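Terminal oxygenase component of carbazole 1,9a-dioxygenase (Sphingomonas, PDB 3GKQ) probably catalyses the angular dioxygenation of carbazole, passing electrons received from a ferredoxin through a Rieske [2Fe-2S] cluster to a mononuclear non-heme iron. Local coordinates at residues Q166-D171 and F330-I335; V170-R175 and S340-Y345; V178-G181 and G185-F188; H295-M300 and L336-M341. All coordinates share one frame; numbering follows the deposited sequence.

Contact 1 of 4, residues Q166-D171 and F330-I335; sequences QHRVVD and FNDDDI. With FE2 (Fe (II) ion), chain G.
Arg168 and Val170, on one side of strand 161-170, meet Asp332 and Ile335 on the helix that carries an iron ligand. Asn331 turns its amide toward Asp334: ND2 of Asn331 donates to OD2 of Asp334 at 2.9 Å, nearly along the C-O bond, while Asn331 OD1 is bonded to Gln283. Asp332 supplies the charge across the contact. Its OD1 takes NH1 of Arg168 at 2.8 Å in a fairly straight salt bridge (161°); NH2 adds a weak second bond to the same oxygen. The carboxylate thus meets the edge of the guanidinium, but the two planes stand 81° apart, so the paired, coplanar form of the bridge is not made. The bend of the arginine chain at chi3 (83°) carries its terminal nitrogens round to this oxygen, and NH2 also reaches Gln299. Asp334 turns to the metal and grips it with both oxygens, OD1 and OD2 each 2.2 Å from FE; His186 and His190 complete the protein ligands, the facial triad of two histidines and one carboxylate found in Rieske oxygenases. Ile335 closes the contact: its CG1 lies 3.8 Å from NH1 of Arg168, and its CD1 packs 4.1 Å from CG2 of Val170, so the apolar branch runs beside both the charge and the valine. Strand 161-170 pairs antiparallel with strand 294-304, helix 308-328 covers Gln166 and Arg168, and helix 332-346 lies against this part of the sheet.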
# COMPACT_ATOMS: atom_id res chain seq x y z
N GLN A 166 26.49 1.13 -16.13
CA GLN A 166 25.38 1.91 -15.58
C GLN A 166 24.50 0.97 -14.75
O GLN A 166 24.58 -0.25 -14.90
CB GLN A 166 24.54 2.53 -16.70
CG GLN A 166 23.94 1.51 -17.67
CD GLN A 166 22.92 2.13 -18.63
OE1 GLN A 166 23.00 3.31 -18.96
NE2 GLN A 166 21.97 1.32 -19.08
N HIS A 167 23.68 1.54 -13.89
CA HIS A 167 22.78 0.72 -13.08
C HIS A 167 21.41 1.37 -12.96
O HIS A 167 21.26 2.58 -13.18
CB HIS A 167 23.38 0.46 -11.69
CG HIS A 167 23.76 1.70 -10.94
ND1 HIS A 167 22.84 2.57 -10.41
CD2 HIS A 167 24.98 2.19 -10.60
CE1 HIS A 167 23.47 3.55 -9.77
NE2 HIS A 167 24.77 3.34 -9.88
N ARG A 168 20.41 0.56 -12.64
CA ARG A 168 19.04 1.03 -12.49
C ARG A 168 18.35 0.10 -11.50
O ARG A 168 18.73 -1.06 -11.36
CB ARG A 168 18.29 0.97 -13.83
CG ARG A 168 17.84 -0.44 -14.23
CD ARG A 168 17.20 -0.49 -15.62
NE ARG A 168 18.20 -0.58 -16.68
CZ ARG A 168 17.92 -0.68 -17.98
NH1 ARG A 168 16.65 -0.70 -18.39
NH2 ARG A 168 18.90 -0.78 -18.87
N VAL A 169 17.35 0.61 -10.80
CA VAL A 169 16.63 -0.23 -9.85
C VAL A 169 15.50 -0.89 -10.63
O VAL A 169 14.81 -0.24 -11.40
CB VAL A 169 16.06 0.61 -8.69
CG1 VAL A 169 17.19 1.30 -7.94
CG2 VAL A 169 15.09 1.63 -9.22
N VAL A 170 15.35 -2.20 -10.44
CA VAL A 170 14.30 -2.94 -11.13
C VAL A 170 13.27 -3.43 -10.11
O VAL A 170 13.64 -3.91 -9.03
CB VAL A 170 14.90 -4.15 -11.88
CG1 VAL A 170 13.78 -4.98 -12.52
CG2 VAL A 170 15.87 -3.66 -12.95
N ASP A 171 11.99 -3.29 -10.45
CA ASP A 171 10.91 -3.71 -9.56
C ASP A 171 10.66 -5.21 -9.56
O ASP A 171 9.58 -5.67 -9.90
CB ASP A 171 9.61 -2.99 -9.91
CG ASP A 171 9.72 -1.48 -9.77
OD1 ASP A 171 10.26 -1.01 -8.75
OD2 ASP A 171 9.26 -0.77 -10.69
N PHE A 330 18.79 -2.99 -26.23
CA PHE A 330 18.67 -4.44 -26.22
C PHE A 330 18.12 -4.98 -24.89
O PHE A 330 17.21 -5.80 -24.88
CB PHE A 330 20.04 -5.08 -26.49
CG PHE A 330 20.00 -6.57 -26.65
CD1 PHE A 330 19.69 -7.14 -27.89
CD2 PHE A 330 20.29 -7.41 -25.58
CE1 PHE A 330 19.67 -8.52 -28.05
CE2 PHE A 330 20.27 -8.80 -25.73
CZ PHE A 330 19.96 -9.35 -26.98
N ASN A 331 18.68 -4.53 -23.77
CA ASN A 331 18.24 -5.02 -22.47
C ASN A 331 16.95 -4.46 -21.87
O ASN A 331 16.40 -5.06 -20.95
CB ASN A 331 19.37 -4.89 -21.45
CG ASN A 331 20.53 -5.82 -21.75
OD1 ASN A 331 21.65 -5.38 -21.98
ND2 ASN A 331 20.26 -7.12 -21.76
N ASP A 332 16.47 -3.33 -22.37
CA ASP A 332 15.23 -2.78 -21.82
C ASP A 332 14.11 -3.82 -21.88
O ASP A 332 13.24 -3.85 -21.01
CB ASP A 332 14.80 -1.52 -22.57
CG ASP A 332 15.57 -0.28 -22.13
OD1 ASP A 332 16.38 -0.38 -21.18
OD2 ASP A 332 15.37 0.79 -22.74
N ASP A 333 14.15 -4.69 -22.89
CA ASP A 333 13.14 -5.73 -23.04
C ASP A 333 13.23 -6.82 -21.96
O ASP A 333 12.24 -7.50 -21.69
CB ASP A 333 13.24 -6.40 -24.42
CG ASP A 333 12.78 -5.48 -25.55
OD1 ASP A 333 11.72 -4.83 -25.40
OD2 ASP A 333 13.46 -5.42 -26.59
N ASP A 334 14.40 -6.98 -21.36
CA ASP A 334 14.58 -7.98 -20.32
C ASP A 334 13.82 -7.57 -19.04
O ASP A 334 13.41 -8.42 -18.25
CB ASP A 334 16.07 -8.20 -20.01
CG ASP A 334 16.77 -9.12 -21.03
OD1 ASP A 334 16.24 -10.22 -21.30
OD2 ASP A 334 17.84 -8.76 -21.56
N ILE A 335 13.62 -6.27 -18.86
CA ILE A 335 12.93 -5.75 -17.68
C ILE A 335 11.48 -6.23 -17.57
O ILE A 335 11.05 -6.65 -16.49
CB ILE A 335 12.94 -4.21 -17.67
CG1 ILE A 335 14.37 -3.70 -17.92
CG2 ILE A 335 12.43 -3.69 -16.34
CD1 ILE A 335 15.40 -4.25 -16.96
FE FE2 G . 18.11 -10.77 -22.39
O HOH W 1 20.01 -11.13 -22.99
O HOH W 2 19.07 -11.33 -20.30

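Contact 2 of 4, residues V170-R175 and S340-Y345; sequences VDANWR and SMEPFY
Ala172 and Glu342 bring the two backbones to 5.7 Å between CA atoms, where the chain leaving strand 161-170 passes helix 332-346. Asp171 centres an inverse gamma turn, and helix 174-181 starts just beyond; the facing helix is kinked at Pro343 and Phe344. The backbone N of Asn173 donates to OE1 of Glu342 at 2.8 Å, almost perfectly straight (177°), arriving from above the carboxylate plane. The bend at chi2 (61°) of the glutamate brings OE1 over to the amide, where it also lies 3.7 Å from CB of Ala172. With an alanine here in place of Glu342, the Asn173 amide would probably lose its acceptor and a gap would be likely to open beside Ala172. Asn173 OD1 accepts from Arg175 N at 2.9 Å and from Arg175 NE at 2.8 Å, one from each face of its amide plane, which fixes the amide's rotation. A water joins Arg175 NH2 to the carbonyl O of Tyr345. On the far side of helix 332-346, Ser340 bonds to Asp81 and Thr78 of the second subunit. The arrangement is that of an N-cap: Asn173 caps helix 174-181, whose first turn is tied to a neighbouring helix, close to Asp171 of the additional iron site.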
# COMPACT_ATOMS: atom_id res chain seq x y z
N VAL A 170 15.35 -2.20 -10.44
CA VAL A 170 14.30 -2.94 -11.13
C VAL A 170 13.27 -3.43 -10.11
O VAL A 170 13.64 -3.91 -9.03
CB VAL A 170 14.90 -4.15 -11.88
CG1 VAL A 170 13.78 -4.98 -12.52
CG2 VAL A 170 15.87 -3.66 -12.95
N ASP A 171 11.99 -3.29 -10.45
CA ASP A 171 10.91 -3.71 -9.56
C ASP A 171 10.66 -5.21 -9.56
O ASP A 171 9.58 -5.67 -9.90
CB ASP A 171 9.61 -2.99 -9.91
CG ASP A 171 9.72 -1.48 -9.77
OD1 ASP A 171 10.26 -1.01 -8.75
OD2 ASP A 171 9.26 -0.77 -10.69
N ALA A 172 11.67 -5.98 -9.18
CA ALA A 172 11.53 -7.42 -9.11
C ALA A 172 12.62 -7.98 -8.22
O ALA A 172 13.64 -7.32 -7.98
CB ALA A 172 11.65 -8.03 -10.51
N ASN A 173 12.38 -9.18 -7.71
CA ASN A 173 13.35 -9.86 -6.87
C ASN A 173 14.60 -10.10 -7.71
O ASN A 173 14.50 -10.30 -8.93
CB ASN A 173 12.78 -11.19 -6.38
CG ASN A 173 13.75 -11.94 -5.51
OD1 ASN A 173 14.46 -12.83 -5.97
ND2 ASN A 173 13.80 -11.58 -4.23
N TRP A 174 15.76 -10.08 -7.07
CA TRP A 174 17.02 -10.27 -7.78
C TRP A 174 17.09 -11.57 -8.59
O TRP A 174 17.71 -11.61 -9.64
CB TRP A 174 18.20 -10.23 -6.79
CG TRP A 174 18.29 -11.44 -5.91
CD1 TRP A 174 17.57 -11.70 -4.78
CD2 TRP A 174 19.15 -12.57 -6.11
NE1 TRP A 174 17.92 -12.92 -4.26
CE2 TRP A 174 18.89 -13.48 -5.06
CE3 TRP A 174 20.11 -12.91 -7.08
CZ2 TRP A 174 19.55 -14.71 -4.95
CZ3 TRP A 174 20.77 -14.14 -6.96
CH2 TRP A 174 20.49 -15.02 -5.90
N ARG A 175 16.44 -12.62 -8.10
CA ARG A 175 16.46 -13.90 -8.81
C ARG A 175 15.80 -13.82 -10.18
O ARG A 175 16.19 -14.55 -11.09
CB ARG A 175 15.82 -14.99 -7.95
CG ARG A 175 16.62 -15.30 -6.68
CD ARG A 175 15.85 -16.20 -5.72
NE ARG A 175 14.61 -15.58 -5.26
CZ ARG A 175 13.71 -16.18 -4.49
NH1 ARG A 175 13.91 -17.43 -4.07
NH2 ARG A 175 12.60 -15.55 -4.14
N SER A 340 7.16 -9.41 -15.17
CA SER A 340 6.03 -10.30 -15.41
C SER A 340 6.18 -11.63 -14.69
O SER A 340 5.18 -12.24 -14.31
CB SER A 340 5.83 -10.53 -16.91
OG SER A 340 4.50 -10.97 -17.15
N MET A 341 7.42 -12.09 -14.51
CA MET A 341 7.64 -13.35 -13.79
C MET A 341 7.51 -13.13 -12.28
O MET A 341 7.09 -14.02 -11.55
CB MET A 341 9.04 -13.91 -14.05
CG MET A 341 9.25 -14.59 -15.38
SD MET A 341 10.73 -15.60 -15.34
CE MET A 341 12.00 -14.34 -15.29
N GLU A 342 7.89 -11.93 -11.84
CA GLU A 342 7.89 -11.57 -10.42
C GLU A 342 6.73 -12.11 -9.57
O GLU A 342 6.97 -12.90 -8.65
CB GLU A 342 8.00 -10.04 -10.28
CG GLU A 342 7.86 -9.47 -8.85
CD GLU A 342 8.93 -9.97 -7.87
OE1 GLU A 342 9.95 -10.54 -8.31
OE2 GLU A 342 8.75 -9.76 -6.65
N PRO A 343 5.48 -11.73 -9.87
CA PRO A 343 4.38 -12.25 -9.05
C PRO A 343 4.24 -13.77 -9.00
O PRO A 343 3.81 -14.32 -7.99
CB PRO A 343 3.15 -11.56 -9.63
CG PRO A 343 3.53 -11.30 -11.07
CD PRO A 343 4.97 -10.87 -10.96
N PHE A 344 4.60 -14.45 -10.08
CA PHE A 344 4.50 -15.90 -10.13
C PHE A 344 5.45 -16.55 -9.13
O PHE A 344 5.14 -17.59 -8.55
CB PHE A 344 4.81 -16.40 -11.54
CG PHE A 344 4.51 -17.86 -11.76
CD1 PHE A 344 3.23 -18.37 -11.54
CD2 PHE A 344 5.49 -18.72 -12.27
CE1 PHE A 344 2.94 -19.71 -11.83
CE2 PHE A 344 5.21 -20.05 -12.56
CZ PHE A 344 3.93 -20.55 -12.34
N TYR A 345 6.61 -15.93 -8.92
CA TYR A 345 7.61 -16.47 -8.01
C TYR A 345 7.69 -15.80 -6.64
O TYR A 345 8.27 -16.35 -5.72
CB TYR A 345 9.00 -16.41 -8.67
CG TYR A 345 9.16 -17.35 -9.86
CD1 TYR A 345 9.50 -18.68 -9.67
CD2 TYR A 345 8.90 -16.91 -11.16
CE1 TYR A 345 9.58 -19.57 -10.74
CE2 TYR A 345 8.98 -17.79 -12.25
CZ TYR A 345 9.32 -19.11 -12.03
OH TYR A 345 9.39 -20.00 -13.08
O HOH W 3 10.14 -17.12 -3.92

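Contact 3 of 4, residues V178-G181 and G185-F188; sequences VENG and GHVF. With FE2 (Fe (II) ion), chain G.
His186 presents one face of its imidazole to the backbone carbonyl of Asn180, at the mononuclear iron site built on a facial triad of two histidines and one carboxylate. The carbonyl oxygen of Asn180 sits 3.4 Å above the ring plane, displaced toward the rim, and touches ND1 and CE1 by packing. ND1 spends its hydrogen bond elsewhere, on the carbonyl O of Asp183. NE2, on the other side of the ring, binds the iron; loop and metal thus hold the ring at both ends. The Asn180 side chain crosses the histidine at about a right angle, its amide turned 66° from the ring plane, and brings ND2 to 3.6 Å from CD2 of His186. Its CG lies anti to the backbone N (chi1 168°), which swings the amide off the helix toward the site. There ND2 donates to Asp334 OD1, itself an iron ligand, and to Tyr95 OH of the second subunit; the tyrosine neighbours the Rieske cluster of that subunit. Asn180 is therefore a second-shell residue that links the last turn of helix 174-181, an iron ligand and the subunit interface. The histidine follows in a short 3-10 segment, and His190, the other histidine ligand, meets it with the ring planes about 70° apart. Tyr95 of the second subunit also packs on His186. Two waters stand with the protein ligands on the metal, water 1 at 2.0 Å and water 2 at 2.4 Å from FE; the bond from water 2 to the carbonyl O of Asn180 is long and weak, at 3.4 Å.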
# COMPACT_ATOMS: atom_id res chain seq x y z
N VAL A 178 18.60 -12.81 -12.46
CA VAL A 178 19.54 -13.89 -12.77
C VAL A 178 18.87 -14.94 -13.65
O VAL A 178 19.47 -15.42 -14.61
CB VAL A 178 20.06 -14.57 -11.49
CG1 VAL A 178 21.27 -15.44 -11.82
CG2 VAL A 178 20.45 -13.53 -10.46
N GLU A 179 17.64 -15.31 -13.31
CA GLU A 179 16.90 -16.30 -14.09
C GLU A 179 16.83 -15.81 -15.54
O GLU A 179 17.18 -16.53 -16.47
CB GLU A 179 15.48 -16.47 -13.53
CG GLU A 179 15.37 -17.13 -12.13
CD GLU A 179 15.39 -18.65 -12.17
OE1 GLU A 179 14.75 -19.24 -13.07
OE2 GLU A 179 16.04 -19.28 -11.30
N ASN A 180 16.37 -14.57 -15.73
CA ASN A 180 16.25 -13.97 -17.06
C ASN A 180 17.61 -13.86 -17.77
O ASN A 180 17.74 -14.16 -18.95
CB ASN A 180 15.59 -12.59 -16.95
CG ASN A 180 15.69 -11.77 -18.23
OD1 ASN A 180 16.35 -10.73 -18.27
ND2 ASN A 180 15.03 -12.22 -19.29
N GLY A 181 18.63 -13.44 -17.03
CA GLY A 181 19.96 -13.29 -17.61
C GLY A 181 20.58 -14.57 -18.15
O GLY A 181 21.12 -14.59 -19.26
N GLY A 185 16.60 -19.46 -24.09
CA GLY A 185 15.48 -19.31 -25.00
C GLY A 185 14.87 -17.93 -24.93
O GLY A 185 13.91 -17.63 -25.66
N HIS A 186 15.41 -17.07 -24.08
CA HIS A 186 14.81 -15.75 -23.96
C HIS A 186 15.13 -14.77 -25.08
O HIS A 186 14.49 -13.74 -25.17
CB HIS A 186 15.13 -15.13 -22.58
CG HIS A 186 16.29 -14.17 -22.56
ND1 HIS A 186 17.59 -14.57 -22.37
CD2 HIS A 186 16.32 -12.81 -22.62
CE1 HIS A 186 18.38 -13.51 -22.31
NE2 HIS A 186 17.64 -12.43 -22.46
N VAL A 187 16.09 -15.10 -25.95
CA VAL A 187 16.44 -14.19 -27.04
C VAL A 187 15.22 -13.81 -27.89
O VAL A 187 15.24 -12.82 -28.62
CB VAL A 187 17.55 -14.78 -27.97
CG1 VAL A 187 18.84 -14.94 -27.18
CG2 VAL A 187 17.12 -16.11 -28.54
N PHE A 188 14.15 -14.60 -27.79
CA PHE A 188 12.91 -14.35 -28.52
C PHE A 188 12.39 -12.95 -28.20
O PHE A 188 11.86 -12.26 -29.08
CB PHE A 188 11.86 -15.40 -28.12
CG PHE A 188 10.59 -15.34 -28.92
CD1 PHE A 188 10.55 -15.83 -30.22
CD2 PHE A 188 9.42 -14.83 -28.36
CE1 PHE A 188 9.36 -15.80 -30.97
CE2 PHE A 188 8.22 -14.80 -29.09
CZ PHE A 188 8.19 -15.29 -30.40
FE FE2 G . 18.11 -10.77 -22.39
O HOH W 2 19.07 -11.33 -20.30
O HOH W 1 20.01 -11.13 -22.99

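Contact 4 of 4, residues H295-M300 and L336-M341; sequences HLYLQM and LARRSM
His295 meets Arg338 at the edge of its ring: NE2 of His295 lies 3.2 Å from NH1 of Arg338, a weak, strongly bent hydrogen bond (123°) with the arginine nitrogen close to the imidazole plane. The other ring nitrogen of His295, ND1, is bonded to the carbonyl O of Ala172. CD of Arg338 comes along the same edge, 3.9 Å from CE1 of His295. Two residues on, with its side chain on the same side of the strand, Tyr297 receives the guanidinium over its face. This is a cation-pi contact: CZ of Arg338 stands 4.0 Å from the ring centre, 10° off the normal, between the antiparallel sheet of the catalytic domain and the helix packed on it. The two planes are 89° apart, so the guanidinium is upright on its edge, NH2 being 3.3 Å from CE1 of Tyr297. The arginine chain, extended from CG to NE, reaches from the helix to the strand, and the tyrosine hydroxyl is bonded to Glu285. A leucine in place of Tyr297 has neither aromatic face nor hydroxyl, and the buried guanidinium would probably be left without its cation-pi partner and Glu285 without its bond. Further along, Gln299 lays CG on the opposite face of the Tyr297 ring, 3.3 Å above its plane.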
# COMPACT_ATOMS: atom_id res chain seq x y z
N HIS A 295 15.87 -5.01 -7.12
CA HIS A 295 17.28 -5.30 -7.26
C HIS A 295 17.94 -4.21 -8.09
O HIS A 295 17.28 -3.50 -8.86
CB HIS A 295 17.55 -6.69 -7.87
CG HIS A 295 17.13 -6.85 -9.30
ND1 HIS A 295 15.84 -7.18 -9.67
CD2 HIS A 295 17.85 -6.80 -10.45
CE1 HIS A 295 15.79 -7.34 -10.99
NE2 HIS A 295 16.99 -7.11 -11.48
N LEU A 296 19.24 -4.07 -7.90
CA LEU A 296 20.02 -3.08 -8.63
C LEU A 296 20.58 -3.83 -9.84
O LEU A 296 21.39 -4.74 -9.70
CB LEU A 296 21.14 -2.56 -7.74
CG LEU A 296 22.02 -1.37 -8.18
CD1 LEU A 296 22.92 -1.80 -9.31
CD2 LEU A 296 21.14 -0.19 -8.58
N TYR A 297 20.12 -3.45 -11.03
CA TYR A 297 20.59 -4.07 -12.27
C TYR A 297 21.80 -3.27 -12.75
O TYR A 297 21.66 -2.14 -13.22
CB TYR A 297 19.45 -4.06 -13.30
CG TYR A 297 19.83 -4.53 -14.69
CD1 TYR A 297 20.67 -5.63 -14.87
CD2 TYR A 297 19.31 -3.90 -15.82
CE1 TYR A 297 20.99 -6.10 -16.14
CE2 TYR A 297 19.61 -4.36 -17.11
CZ TYR A 297 20.45 -5.46 -17.26
OH TYR A 297 20.74 -5.94 -18.52
N LEU A 298 22.98 -3.86 -12.59
CA LEU A 298 24.24 -3.23 -12.97
C LEU A 298 24.73 -3.83 -14.29
O LEU A 298 24.95 -5.04 -14.39
CB LEU A 298 25.28 -3.51 -11.88
CG LEU A 298 26.31 -2.46 -11.44
CD1 LEU A 298 27.61 -3.19 -11.13
CD2 LEU A 298 26.54 -1.40 -12.50
N GLN A 299 24.92 -2.98 -15.30
CA GLN A 299 25.37 -3.42 -16.62
C GLN A 299 26.77 -2.88 -16.90
O GLN A 299 26.94 -1.68 -17.03
CB GLN A 299 24.43 -2.91 -17.70
CG GLN A 299 23.02 -3.41 -17.61
CD GLN A 299 22.08 -2.61 -18.50
OE1 GLN A 299 21.75 -1.46 -18.20
NE2 GLN A 299 21.66 -3.22 -19.61
N MET A 300 27.75 -3.78 -17.02
CA MET A 300 29.12 -3.36 -17.30
C MET A 300 29.58 -3.88 -18.65
O MET A 300 29.29 -5.02 -19.03
CB MET A 300 30.09 -3.88 -16.23
CG MET A 300 29.66 -3.67 -14.78
SD MET A 300 29.29 -1.96 -14.38
CE MET A 300 30.94 -1.24 -14.41
N LEU A 336 10.74 -6.18 -18.68
CA LEU A 336 9.34 -6.63 -18.68
C LEU A 336 9.31 -8.08 -18.25
O LEU A 336 8.46 -8.49 -17.45
CB LEU A 336 8.73 -6.54 -20.10
CG LEU A 336 7.20 -6.56 -20.28
CD1 LEU A 336 6.86 -7.09 -21.68
CD2 LEU A 336 6.52 -7.42 -19.24
N ALA A 337 10.24 -8.87 -18.78
CA ALA A 337 10.31 -10.28 -18.44
C ALA A 337 10.44 -10.49 -16.93
O ALA A 337 9.74 -11.32 -16.35
CB ALA A 337 11.48 -10.93 -19.18
N ARG A 338 11.33 -9.73 -16.30
CA ARG A 338 11.54 -9.85 -14.86
C ARG A 338 10.30 -9.44 -14.08
O ARG A 338 9.93 -10.09 -13.11
CB ARG A 338 12.74 -9.01 -14.42
CG ARG A 338 14.03 -9.40 -15.10
CD ARG A 338 15.19 -8.55 -14.61
NE ARG A 338 16.32 -8.67 -15.52
CZ ARG A 338 17.38 -7.86 -15.51
NH1 ARG A 338 17.46 -6.87 -14.63
NH2 ARG A 338 18.33 -8.03 -16.42
N ARG A 339 9.67 -8.35 -14.49
CA ARG A 339 8.48 -7.87 -13.81
C ARG A 339 7.28 -8.80 -13.99
O ARG A 339 6.48 -8.97 -13.07
CB ARG A 339 8.12 -6.46 -14.30
CG ARG A 339 9.24 -5.46 -14.07
CD ARG A 339 8.82 -4.05 -14.43
NE ARG A 339 7.77 -3.55 -13.56
CZ ARG A 339 7.48 -2.27 -13.39
NH1 ARG A 339 8.18 -1.34 -14.04
NH2 ARG A 339 6.50 -1.91 -12.57
N SER A 340 7.16 -9.41 -15.17
CA SER A 340 6.03 -10.30 -15.41
C SER A 340 6.18 -11.63 -14.69
O SER A 340 5.18 -12.24 -14.31
CB SER A 340 5.83 -10.53 -16.91
OG SER A 340 4.50 -10.97 -17.15
N MET A 341 7.42 -12.09 -14.51
CA MET A 341 7.64 -13.35 -13.79
C MET A 341 7.51 -13.13 -12.28
O MET A 341 7.09 -14.02 -11.55
CB MET A 341 9.04 -13.91 -14.05
CG MET A 341 9.25 -14.59 -15.38
SD MET A 341 10.73 -15.60 -15.34
CE MET A 341 12.00 -14.34 -15.29

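How the contacts relate
Contacts 3 and 4 are buried, while contacts 1 and 2 are only partly so, with Asp332 of contact 1 exposed. Contacts 1, 2 and 4 all use helix 332-346, and contacts 1 and 4 set it against neighbouring strands 161-170 and 294-304. Their chemistry shifts with depth: a salt bridge at the outermost strand of this chain's sheet in contact 1, a cation-pi pair inside in contact 4, and in contact 2 a backbone amide met by a carboxylate where the strand gives way to helix 174-181. Contact 3 lies at that helix's other end and joins contact 1 through the shared iron and Asn180. Contacts 2, 3 and 4 touch the second subunit; contact 1 does not.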